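Local coordinates for protein alkylpurine DNA glycosylase AlkC (Pseudomonas fluorescens, PDB 5VHV) that probably excises alkylated purine bases from damaged DNA without flipping the nucleotide out of the helix, thereby starting base excision repair, at residues A[305-310]-A[332-337]; A[263-266]-A[270-273]; A[233-238]-A[288-293]. All coordinates share one frame; numbering follows the deposited sequence.

Contact 1 of 3, residues A[305-310]-A[332-337]. With nucleotides of chain D; nucleotides of chain C.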
loop_
_atom_site.group_PDB
_atom_site.type_symbol
_atom_site.label_atom_id
_atom_site.label_comp_id
_atom_site.label_asym_id
_atom_site.label_seq_id
_atom_site.Cartn_x
_atom_site.Cartn_y
_atom_site.Cartn_z
ATOM N N LYS A 305 -7.103 -5.282 17.785
ATOM C CA LYS A 305 -6.099 -4.907 16.783
ATOM C C LYS A 305 -5.042 -6.004 16.746
ATOM O O LYS A 305 -4.366 -6.247 17.753
ATOM C CB LYS A 305 -5.456 -3.553 17.100
ATOM C CG LYS A 305 -4.190 -3.235 16.292
ATOM C CD LYS A 305 -4.448 -3.141 14.787
ATOM C CE LYS A 305 -3.178 -2.766 14.014
ATOM N NZ LYS A 305 -3.453 -2.704 12.548
ATOM N N VAL A 306 -4.881 -6.632 15.586
ATOM C CA VAL A 306 -4.029 -7.806 15.438
ATOM C C VAL A 306 -2.649 -7.381 14.955
ATOM O O VAL A 306 -2.519 -6.636 13.959
ATOM C CB VAL A 306 -4.650 -8.821 14.463
ATOM C CG1 VAL A 306 -3.714 -10.015 14.266
ATOM C CG2 VAL A 306 -6.012 -9.298 14.971
ATOM N N PHE A 307 -1.623 -7.878 15.650
ATOM C CA PHE A 307 -0.229 -7.733 15.264
ATOM C C PHE A 307 0.367 -9.100 14.951
ATOM O O PHE A 307 0.025 -10.114 15.576
ATOM C CB PHE A 307 0.556 -7.054 16.391
ATOM C CG PHE A 307 0.121 -5.649 16.669
ATOM C CD1 PHE A 307 0.379 -4.647 15.758
ATOM C CD2 PHE A 307 -0.540 -5.324 17.841
ATOM C CE1 PHE A 307 -0.031 -3.326 16.007
ATOM C CE2 PHE A 307 -0.929 -3.999 18.093
ATOM C CZ PHE A 307 -0.674 -3.025 17.202
ATOM N N LYS A 308 1.297 -9.115 14.003
ATOM C CA LYS A 308 1.940 -10.351 13.605
ATOM C C LYS A 308 3.009 -10.745 14.612
ATOM O O LYS A 308 3.754 -9.897 15.111
ATOM C CB LYS A 308 2.587 -10.200 12.234
ATOM C CG LYS A 308 1.632 -9.726 11.150
ATOM C CD LYS A 308 0.478 -10.731 10.941
ATOM C CE LYS A 308 0.990 -12.058 10.394
ATOM N NZ LYS A 308 -0.103 -13.097 10.218
ATOM N N LEU A 309 3.115 -12.043 14.880
ATOM C CA LEU A 309 4.164 -12.519 15.777
ATOM C C LEU A 309 5.123 -13.464 15.070
ATOM O O LEU A 309 6.272 -13.081 14.832
ATOM C CB LEU A 309 3.536 -13.159 17.012
ATOM C CG LEU A 309 3.955 -12.561 18.337
ATOM C CD1 LEU A 309 3.180 -13.299 19.456
ATOM C CD2 LEU A 309 5.433 -12.689 18.518
ATOM N N LYS A 310 4.704 -14.680 14.726
ATOM C CA LYS A 310 5.610 -15.675 14.168
ATOM C C LYS A 310 4.813 -16.672 13.340
ATOM O O LYS A 310 3.732 -17.098 13.748
ATOM C CB LYS A 310 6.350 -16.397 15.309
ATOM C CG LYS A 310 7.617 -17.135 14.920
ATOM C CD LYS A 310 8.191 -17.875 16.132
ATOM C CE LYS A 310 9.438 -18.676 15.787
ATOM N NZ LYS A 310 10.618 -17.809 15.534
ATOM N N THR A 332 1.129 9.378 15.875
ATOM C CA THR A 332 0.204 10.001 14.945
ATOM C C THR A 332 -0.983 9.098 14.675
ATOM O O THR A 332 -2.129 9.557 14.634
ATOM C CB THR A 332 0.912 10.344 13.642
ATOM O OG1 THR A 332 2.016 11.197 13.931
ATOM C CG2 THR A 332 -0.032 11.055 12.717
ATOM N N THR A 333 -0.732 7.811 14.501
ATOM C CA THR A 333 -1.785 6.906 14.075
ATOM C C THR A 333 -2.533 6.248 15.229
ATOM O O THR A 333 -3.466 5.494 14.963
ATOM C CB THR A 333 -1.223 5.809 13.152
ATOM O OG1 THR A 333 -2.313 5.105 12.513
ATOM C CG2 THR A 333 -0.343 4.820 13.922
ATOM N N ARG A 334 -2.168 6.504 16.485
ATOM C CA ARG A 334 -2.898 5.892 17.603
ATOM C C ARG A 334 -2.670 6.698 18.872
ATOM O O ARG A 334 -1.539 6.774 19.365
ATOM C CB ARG A 334 -2.465 4.436 17.812
ATOM C CG ARG A 334 -3.342 3.657 18.794
ATOM C CD ARG A 334 -2.980 2.161 18.903
ATOM N NE ARG A 334 -2.963 1.524 17.603
ATOM C CZ ARG A 334 -1.870 1.110 16.953
ATOM N NH1 ARG A 334 -0.672 1.195 17.500
ATOM N NH2 ARG A 334 -1.979 0.595 15.736
ATOM N N LYS A 335 -3.746 7.277 19.407
ATOM C CA LYS A 335 -3.756 7.845 20.747
ATOM C C LYS A 335 -4.258 6.795 21.732
ATOM O O LYS A 335 -5.109 5.965 21.398
ATOM C CB LYS A 335 -4.652 9.086 20.799
ATOM C CG LYS A 335 -4.693 9.779 22.156
ATOM C CD LYS A 335 -5.357 11.161 22.046
ATOM C CE LYS A 335 -5.813 11.698 23.391
ATOM N NZ LYS A 335 -4.697 12.046 24.308
ATOM N N HIS A 336 -3.714 6.831 22.946
ATOM C CA HIS A 336 -4.044 5.851 23.969
ATOM C C HIS A 336 -4.816 6.503 25.107
ATOM O O HIS A 336 -4.736 7.714 25.347
ATOM C CB HIS A 336 -2.792 5.161 24.521
ATOM C CG HIS A 336 -1.991 4.464 23.465
ATOM N ND1 HIS A 336 -1.187 5.148 22.577
ATOM C CD2 HIS A 336 -1.913 3.159 23.114
ATOM C CE1 HIS A 336 -0.635 4.294 21.733
ATOM N NE2 HIS A 336 -1.045 3.077 22.044
ATOM N N TYR A 337 -5.566 5.655 25.809
ATOM C CA TYR A 337 -6.449 6.075 26.878
ATOM C C TYR A 337 -6.276 5.122 28.049
ATOM O O TYR A 337 -6.044 3.923 27.841
ATOM C CB TYR A 337 -7.886 6.076 26.384
ATOM C CG TYR A 337 -8.056 7.020 25.214
ATOM C CD1 TYR A 337 -7.755 6.619 23.924
ATOM C CD2 TYR A 337 -8.478 8.326 25.418
ATOM C CE1 TYR A 337 -7.902 7.494 22.848
ATOM C CE2 TYR A 337 -8.620 9.204 24.364
ATOM C CZ TYR A 337 -8.329 8.780 23.075
ATOM O OH TYR A 337 -8.476 9.655 22.020
ATOM P P DC D 5 3.300 7.016 13.963
ATOM O OP1 DC D 5 3.939 7.928 14.915
ATOM O OP2 DC D 5 1.849 6.852 13.815
ATOM O "O5'" DC D 5 3.582 7.558 12.476
ATOM C "C5'" DC D 5 4.895 7.887 12.083
ATOM C "C4'" DC D 5 4.933 8.109 10.577
ATOM O "O4'" DC D 5 4.721 6.852 9.912
ATOM C "C3'" DC D 5 3.832 9.048 10.033
ATOM O "O3'" DC D 5 4.401 10.220 9.526
ATOM C "C2'" DC D 5 3.138 8.241 8.926
ATOM C "C1'" DC D 5 4.165 7.150 8.650
ATOM N N1 DC D 5 3.647 5.910 8.068
ATOM C C2 DC D 5 4.288 5.377 6.935
ATOM O O2 DC D 5 5.287 5.985 6.461
ATOM N N3 DC D 5 3.812 4.234 6.396
ATOM C C4 DC D 5 2.755 3.621 6.954
ATOM N N4 DC D 5 2.303 2.483 6.390
ATOM C C5 DC D 5 2.099 4.151 8.111
ATOM C C6 DC D 5 2.575 5.284 8.630
ATOM P P DG D 3 2.579 -5.865 11.799
ATOM O OP1 DG D 3 1.976 -6.539 12.962
ATOM O OP2 DG D 3 1.825 -5.647 10.538
ATOM O "O5'" DG D 3 3.060 -4.425 12.210
ATOM C "C5'" DG D 3 3.702 -4.185 13.474
ATOM C "C4'" DG D 3 3.976 -2.710 13.655
ATOM O "O4'" DG D 3 5.075 -2.279 12.793
ATOM C "C3'" DG D 3 2.810 -1.769 13.326
ATOM O "O3'" DG D 3 2.778 -0.761 14.333
ATOM C "C2'" DG D 3 3.133 -1.258 11.905
ATOM C "C1'" DG D 3 4.665 -1.250 11.893
ATOM N N9 DG D 3 5.309 -1.563 10.612
ATOM C C8 DG D 3 4.966 -2.548 9.718
ATOM N N7 DG D 3 5.777 -2.624 8.687
ATOM C C5 DG D 3 6.735 -1.662 8.940
ATOM C C6 DG D 3 7.863 -1.286 8.178
ATOM O O6 DG D 3 8.267 -1.775 7.110
ATOM N N1 DG D 3 8.576 -0.258 8.786
ATOM C C2 DG D 3 8.236 0.336 9.965
ATOM N N2 DG D 3 9.035 1.329 10.379
ATOM N N3 DG D 3 7.165 -0.003 10.692
ATOM C C4 DG D 3 6.471 -1.006 10.122
ATOM P P DT C 3 -9.921 7.968 19.477
ATOM O OP1 DT C 3 -10.612 7.170 20.520
ATOM O OP2 DT C 3 -8.572 8.516 19.653
ATOM O "O5'" DT C 3 -9.868 7.188 18.091
ATOM C "C5'" DT C 3 -11.002 6.499 17.677
ATOM C "C4'" DT C 3 -10.820 5.928 16.289
ATOM O "O4'" DT C 3 -10.696 6.991 15.329
ATOM C "C3'" DT C 3 -9.565 5.081 16.092
ATOM O "O3'" DT C 3 -9.888 3.716 16.233
ATOM C "C2'" DT C 3 -9.081 5.443 14.670
ATOM C "C1'" DT C 3 -10.140 6.427 14.175
ATOM N N1 DT C 3 -9.654 7.546 13.318
ATOM C C2 DT C 3 -10.027 7.580 11.990
ATOM O O2 DT C 3 -10.671 6.695 11.457
ATOM N N3 DT C 3 -9.588 8.675 11.299
ATOM C C4 DT C 3 -8.850 9.728 11.789
ATOM O O4 DT C 3 -8.506 10.667 11.079
ATOM C C5 DT C 3 -8.512 9.644 13.198
ATOM C C7 DT C 3 -7.707 10.719 13.845
ATOM C C6 DT C 3 -8.933 8.573 13.886
#

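Contact 2 of 3, residues A[263-266]-A[270-273]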
loop_
_atom_site.group_PDB
_atom_site.type_symbol
_atom_site.label_atom_id
_atom_site.label_comp_id
_atom_site.label_asym_id
_atom_site.label_seq_id
_atom_site.Cartn_x
_atom_site.Cartn_y
_atom_site.Cartn_z
ATOM N N ALA A 263 2.703 -5.386 34.735
ATOM C CA ALA A 263 1.244 -5.407 34.830
ATOM C C ALA A 263 0.649 -4.013 34.684
ATOM O O ALA A 263 -0.509 -3.872 34.271
ATOM C CB ALA A 263 0.840 -6.013 36.174
ATOM N N VAL A 264 1.412 -2.979 35.032
ATOM C CA VAL A 264 0.953 -1.593 34.995
ATOM C C VAL A 264 2.069 -0.740 34.413
ATOM O O VAL A 264 3.212 -0.812 34.880
ATOM C CB VAL A 264 0.575 -1.083 36.400
ATOM C CG1 VAL A 264 -0.076 0.293 36.300
ATOM C CG2 VAL A 264 -0.342 -2.078 37.105
ATOM N N ILE A 265 1.739 0.076 33.408
ATOM C CA ILE A 265 2.716 0.937 32.756
ATOM C C ILE A 265 2.188 2.361 32.676
ATOM O O ILE A 265 0.981 2.609 32.690
ATOM C CB ILE A 265 3.095 0.458 31.334
ATOM C CG1 ILE A 265 1.856 0.337 30.444
ATOM C CG2 ILE A 265 3.866 -0.839 31.387
ATOM C CD1 ILE A 265 2.202 0.447 28.952
ATOM N N ASN A 266 3.123 3.305 32.594
ATOM C CA ASN A 266 2.822 4.643 32.113
ATOM C C ASN A 266 2.983 4.687 30.605
ATOM O O ASN A 266 3.757 3.928 30.015
ATOM C CB ASN A 266 3.745 5.683 32.749
ATOM C CG ASN A 266 3.648 5.697 34.243
ATOM O OD1 ASN A 266 2.562 5.691 34.795
ATOM N ND2 ASN A 266 4.793 5.701 34.910
ATOM N N ARG A 270 7.387 0.145 27.662
ATOM C CA ARG A 270 7.215 -1.074 26.884
ATOM C C ARG A 270 6.476 -2.129 27.684
ATOM O O ARG A 270 6.667 -2.265 28.894
ATOM C CB ARG A 270 8.567 -1.672 26.477
ATOM C CG ARG A 270 9.189 -1.101 25.201
ATOM C CD ARG A 270 9.875 0.216 25.415
ATOM N NE ARG A 270 10.636 0.653 24.236
ATOM C CZ ARG A 270 11.083 1.893 24.070
ATOM N NH1 ARG A 270 10.855 2.816 24.995
ATOM N NH2 ARG A 270 11.743 2.216 22.972
ATOM N N ILE A 271 5.688 -2.923 26.978
ATOM C CA ILE A 271 5.166 -4.170 27.509
ATOM C C ILE A 271 5.910 -5.310 26.844
ATOM O O ILE A 271 6.508 -5.153 25.780
ATOM C CB ILE A 271 3.651 -4.319 27.301
ATOM C CG1 ILE A 271 3.307 -4.327 25.799
ATOM C CG2 ILE A 271 2.950 -3.193 28.032
ATOM C CD1 ILE A 271 1.890 -4.814 25.478
ATOM N N ASN A 272 5.877 -6.469 27.500
ATOM C CA ASN A 272 6.516 -7.687 27.010
ATOM C C ASN A 272 5.503 -8.814 27.077
ATOM O O ASN A 272 5.090 -9.224 28.168
ATOM C CB ASN A 272 7.744 -8.036 27.831
ATOM C CG ASN A 272 8.765 -6.925 27.832
ATOM O OD1 ASN A 272 9.648 -6.889 26.979
ATOM N ND2 ASN A 272 8.634 -5.995 28.772
ATOM N N LEU A 273 5.120 -9.317 25.916
ATOM C CA LEU A 273 4.245 -10.472 25.793
ATOM C C LEU A 273 5.108 -11.719 25.648
ATOM O O LEU A 273 5.969 -11.783 24.766
ATOM C CB LEU A 273 3.337 -10.313 24.570
ATOM C CG LEU A 273 2.562 -11.550 24.129
ATOM C CD1 LEU A 273 1.566 -12.022 25.197
ATOM C CD2 LEU A 273 1.812 -11.234 22.832
#

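Contact 3 of 3, residues A[233-238]-A[288-293]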
loop_
_atom_site.group_PDB
_atom_site.type_symbol
_atom_site.label_atom_id
_atom_site.label_comp_id
_atom_site.label_asym_id
_atom_site.label_seq_id
_atom_site.Cartn_x
_atom_site.Cartn_y
_atom_site.Cartn_z
ATOM N N LEU A 233 -7.104 -11.165 5.869
ATOM C CA LEU A 233 -7.962 -12.285 6.249
ATOM C C LEU A 233 -7.248 -13.234 7.206
ATOM O O LEU A 233 -7.885 -13.797 8.103
ATOM C CB LEU A 233 -8.437 -13.036 5.006
ATOM C CG LEU A 233 -9.310 -12.215 4.041
ATOM C CD1 LEU A 233 -9.771 -13.050 2.839
ATOM C CD2 LEU A 233 -10.521 -11.646 4.755
ATOM N N ILE A 234 -5.937 -13.399 7.049
ATOM C CA ILE A 234 -5.185 -14.250 7.972
ATOM C C ILE A 234 -5.224 -13.669 9.378
ATOM O O ILE A 234 -5.403 -14.402 10.359
ATOM C CB ILE A 234 -3.738 -14.440 7.470
ATOM C CG1 ILE A 234 -3.729 -15.352 6.234
ATOM C CG2 ILE A 234 -2.813 -15.047 8.568
ATOM C CD1 ILE A 234 -2.465 -15.275 5.450
ATOM N N LYS A 235 -5.024 -12.353 9.501
ATOM C CA LYS A 235 -5.097 -11.705 10.807
ATOM C C LYS A 235 -6.484 -11.838 11.418
ATOM O O LYS A 235 -6.618 -11.961 12.644
ATOM C CB LYS A 235 -4.693 -10.232 10.674
ATOM C CG LYS A 235 -3.191 -10.043 10.561
ATOM C CD LYS A 235 -2.786 -8.582 10.633
ATOM C CE LYS A 235 -3.265 -7.825 9.391
ATOM N NZ LYS A 235 -2.812 -6.385 9.431
ATOM N N GLN A 236 -7.528 -11.833 10.581
ATOM C CA GLN A 236 -8.900 -12.028 11.036
ATOM C C GLN A 236 -9.191 -13.466 11.425
ATOM O O GLN A 236 -10.282 -13.739 11.930
ATOM C CB GLN A 236 -9.879 -11.605 9.943
ATOM C CG GLN A 236 -9.905 -10.123 9.649
ATOM C CD GLN A 236 -10.689 -9.839 8.369
ATOM O OE1 GLN A 236 -11.613 -10.579 8.011
ATOM N NE2 GLN A 236 -10.296 -8.794 7.662
ATOM N N GLY A 237 -8.256 -14.382 11.206
ATOM C CA GLY A 237 -8.496 -15.770 11.556
ATOM C C GLY A 237 -9.355 -16.509 10.561
ATOM O O GLY A 237 -9.951 -17.533 10.908
ATOM N N ASN A 238 -9.429 -16.030 9.328
ATOM C CA ASN A 238 -10.252 -16.674 8.306
ATOM C C ASN A 238 -9.734 -18.081 8.017
ATOM O O ASN A 238 -8.566 -18.256 7.654
ATOM C CB ASN A 238 -10.243 -15.828 7.033
ATOM C CG ASN A 238 -11.105 -16.417 5.945
ATOM O OD1 ASN A 238 -10.694 -17.329 5.239
ATOM N ND2 ASN A 238 -12.309 -15.894 5.802
ATOM N N VAL A 288 0.486 -20.340 12.529
ATOM C CA VAL A 288 0.462 -18.892 12.388
ATOM C C VAL A 288 0.093 -18.346 13.757
ATOM O O VAL A 288 -1.014 -18.588 14.253
ATOM C CB VAL A 288 -0.516 -18.434 11.303
ATOM C CG1 VAL A 288 -0.746 -16.899 11.388
ATOM C CG2 VAL A 288 0.051 -18.826 9.925
ATOM N N VAL A 289 1.043 -17.675 14.395
ATOM C CA VAL A 289 0.894 -17.142 15.741
ATOM C C VAL A 289 0.875 -15.624 15.647
ATOM O O VAL A 289 1.866 -15.009 15.239
ATOM C CB VAL A 289 2.033 -17.613 16.656
ATOM C CG1 VAL A 289 1.811 -17.123 18.075
ATOM C CG2 VAL A 289 2.138 -19.137 16.645
ATOM N N ASP A 290 -0.246 -15.027 16.038
ATOM C CA ASP A 290 -0.404 -13.581 16.091
ATOM C C ASP A 290 -0.910 -13.207 17.490
ATOM O O ASP A 290 -1.113 -14.066 18.350
ATOM C CB ASP A 290 -1.365 -13.095 14.986
ATOM C CG ASP A 290 -0.795 -13.273 13.581
ATOM O OD1 ASP A 290 0.450 -13.226 13.417
ATOM O OD2 ASP A 290 -1.585 -13.434 12.623
ATOM N N TYR A 291 -1.071 -11.913 17.754
ATOM C CA TYR A 291 -1.696 -11.486 19.001
ATOM C C TYR A 291 -2.550 -10.270 18.725
ATOM O O TYR A 291 -2.433 -9.632 17.679
ATOM C CB TYR A 291 -0.680 -11.173 20.109
ATOM C CG TYR A 291 0.199 -9.962 19.900
ATOM C CD1 TYR A 291 1.310 -10.032 19.082
ATOM C CD2 TYR A 291 -0.036 -8.769 20.590
ATOM C CE1 TYR A 291 2.134 -8.950 18.908
ATOM C CE2 TYR A 291 0.801 -7.675 20.422
ATOM C CZ TYR A 291 1.878 -7.783 19.599
ATOM O OH TYR A 291 2.726 -6.725 19.414
ATOM N N ALA A 292 -3.463 -9.988 19.646
ATOM C CA ALA A 292 -4.337 -8.842 19.480
ATOM C C ALA A 292 -4.456 -8.063 20.779
ATOM O O ALA A 292 -4.451 -8.643 21.864
ATOM C CB ALA A 292 -5.714 -9.267 19.016
ATOM N N ILE A 293 -4.566 -6.746 20.654
ATOM C CA ILE A 293 -4.825 -5.871 21.792
ATOM C C ILE A 293 -6.204 -5.248 21.642
ATOM O O ILE A 293 -6.532 -4.670 20.597
ATOM C CB ILE A 293 -3.759 -4.772 21.929
ATOM C CG1 ILE A 293 -2.370 -5.404 22.066
ATOM C CG2 ILE A 293 -4.099 -3.878 23.144
ATOM C CD1 ILE A 293 -1.226 -4.376 22.196
HETATM O O HOH W 1 -3.883 -14.797 12.763
#

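Contact 1 of 3, residues A[305-310]-A[332-337]
Residues 305-310, on strand 305-314, and the loop residues 332-337 keep their backbones well apart, Lys305 CA and Arg334 CA lying 11.3 Å from each other, so that side chains alone span the gap. Both belong to the immunoglobulin-like β domain that follows the helical part of the chain, and both grip bound DNA. Arg334 is the bridge: with CG anti to the backbone N (chi1 -170°) its chain runs out toward the strand. There the edge of the Phe307 ring meets one face of the guanidinium, CZ being 4.1 Å from NH2, with the two planes 85° apart in an edge-to-face approach. The aliphatic end of Lys305 arrives obliquely, its CE 4.0 Å from Arg334 NH2. Neither cation is held mainly by this contact, for Lys305 NZ and Arg334 NH1 each form a salt bridge to a DNA phosphate, and the negative phosphates probably offset the like charges, whose Lys305 NZ and Arg334 NH2 lie 4.8 Å apart. Main-chain amides add further grips. Lys308 N gives a nearly straight bond (171°) to OP1 of DG3 of chain D over 2.9 Å. On the loop, Thr333 N reaches OP2 of DC5 of chain D at 2.8 Å, and Thr332 N sends a weak bond to OP1 of the same phosphate. Tyr337 turns to the other DNA strand, its OH donating to OP2 of DT3 of chain C at 2.6 Å, with that oxygen near the ring plane. A phenylalanine here would probably leave this phosphate oxygen without its hydroxyl donor, loosening the loop's hold on chain C. The Phe307 ring also presents its edge to the phosphate of DG3 of chain D, whose OP1 lies in the ring plane, 3.7 Å from CD1.

Contact 2 of 3, residues A[263-266]-A[270-273]
Ile265 leans toward Ile271 near the turn of the β hairpin made by strands 253-265 and 270-279, in the immunoglobulin-like domain. The two strands are already spread here: Ile265 CA and Arg270 CA, the closest such pair, are 7.7 Å apart, and no hydrogen bond crosses between the segments. An isoleucine pair spans the interval instead. From CB, which points to the opposing strand, the Ile265 side chain forks. Its CG2 branch comes to 4.0 Å from Arg270 O and stands 4.2 Å from Ile271 CG2, lying against the start of the facing strand. The other branch, CG1, sits between the backbone N and the carbonyl carbon (chi1 57°) and carries CD1 onward to its contact with Ile271 CG2 at 3.8 Å. One methyl of Ile271 is thus touched by both arms of Ile265, the two side chains lying at a slant to each other. Around this apolar pair the sandwich interior closes in: Phe357 touches both isoleucines, Leu359 and Ile328 lie on Ile265, and Val260 packs on Ile271. Backbone partners lie elsewhere: Ile265 bonds to Glu358 and Arg360, and Ile271 to Gln326 of strand 319-327. Hairpin pairing proper resumes farther from the turn, where the Asn272 backbone bonds to that of Thr261 and Asn272 ND2 adds a weak bond to Thr261 O.

Contact 3 of 3, residues A[233-238]-A[288-293]
Ile234 and Val288 meet methyl to methyl because their first torsions send matching branches across: chi1 of -72° in Ile234 places CG2 trans to the backbone N, and chi1 of 168° does the same for CG1 of Val288. The two carbons are 4.0 Å apart, and the side chains cross at about a right angle. In the next residue, Lys235, CG passes 4.3 Å from Asp290 OD2. Here the last turn of helix 231-235 docks on strand 285-294, joining the helical part of the enzyme to its immunoglobulin-like domain. The helix closes in a Schellman motif: Gly237 has a positive phi of 78°, Asn238 N bonds back to Leu233 O, and Gly237 N bonds to Ile234 O over 3.0 Å. Asn238 then serves as N-cap of helix 239-244 through its side-chain OD1, which accepts from Ala241 N. A water ties the two segments together, donating to Ile234 O at 2.9 Å and to Asp290 OD2 at 2.7 Å. That carboxylate is gripped from the neighbouring strand too: Lys308 NZ makes a salt bridge to OD2, while OD1 accepts from Leu309 N.

Contacts 1 and 3 share a strand pair: 305-314 and 285-294 are neighbours in the sheet, linked by Phe307 N to Tyr291 O, and each sends side chains outward to a different partner, a DNA-gripping loop or the helical part. Contact 2 lies in the hairpin, its centre about 31 Å from the centre of the chain, and reaches the others through Leu273, which packs on Tyr291 and Leu309. All three are buried, though exposed Arg270 borders contact 2. Its side-chain chemistry is apolar, isoleucine on isoleucine. Contact 3 mixes methyls with a water-bridged carboxylate, whereas contact 1, facing the DNA, sets an aromatic edge and a lysine methylene against a guanidinium, with cations and amides turned to phosphates.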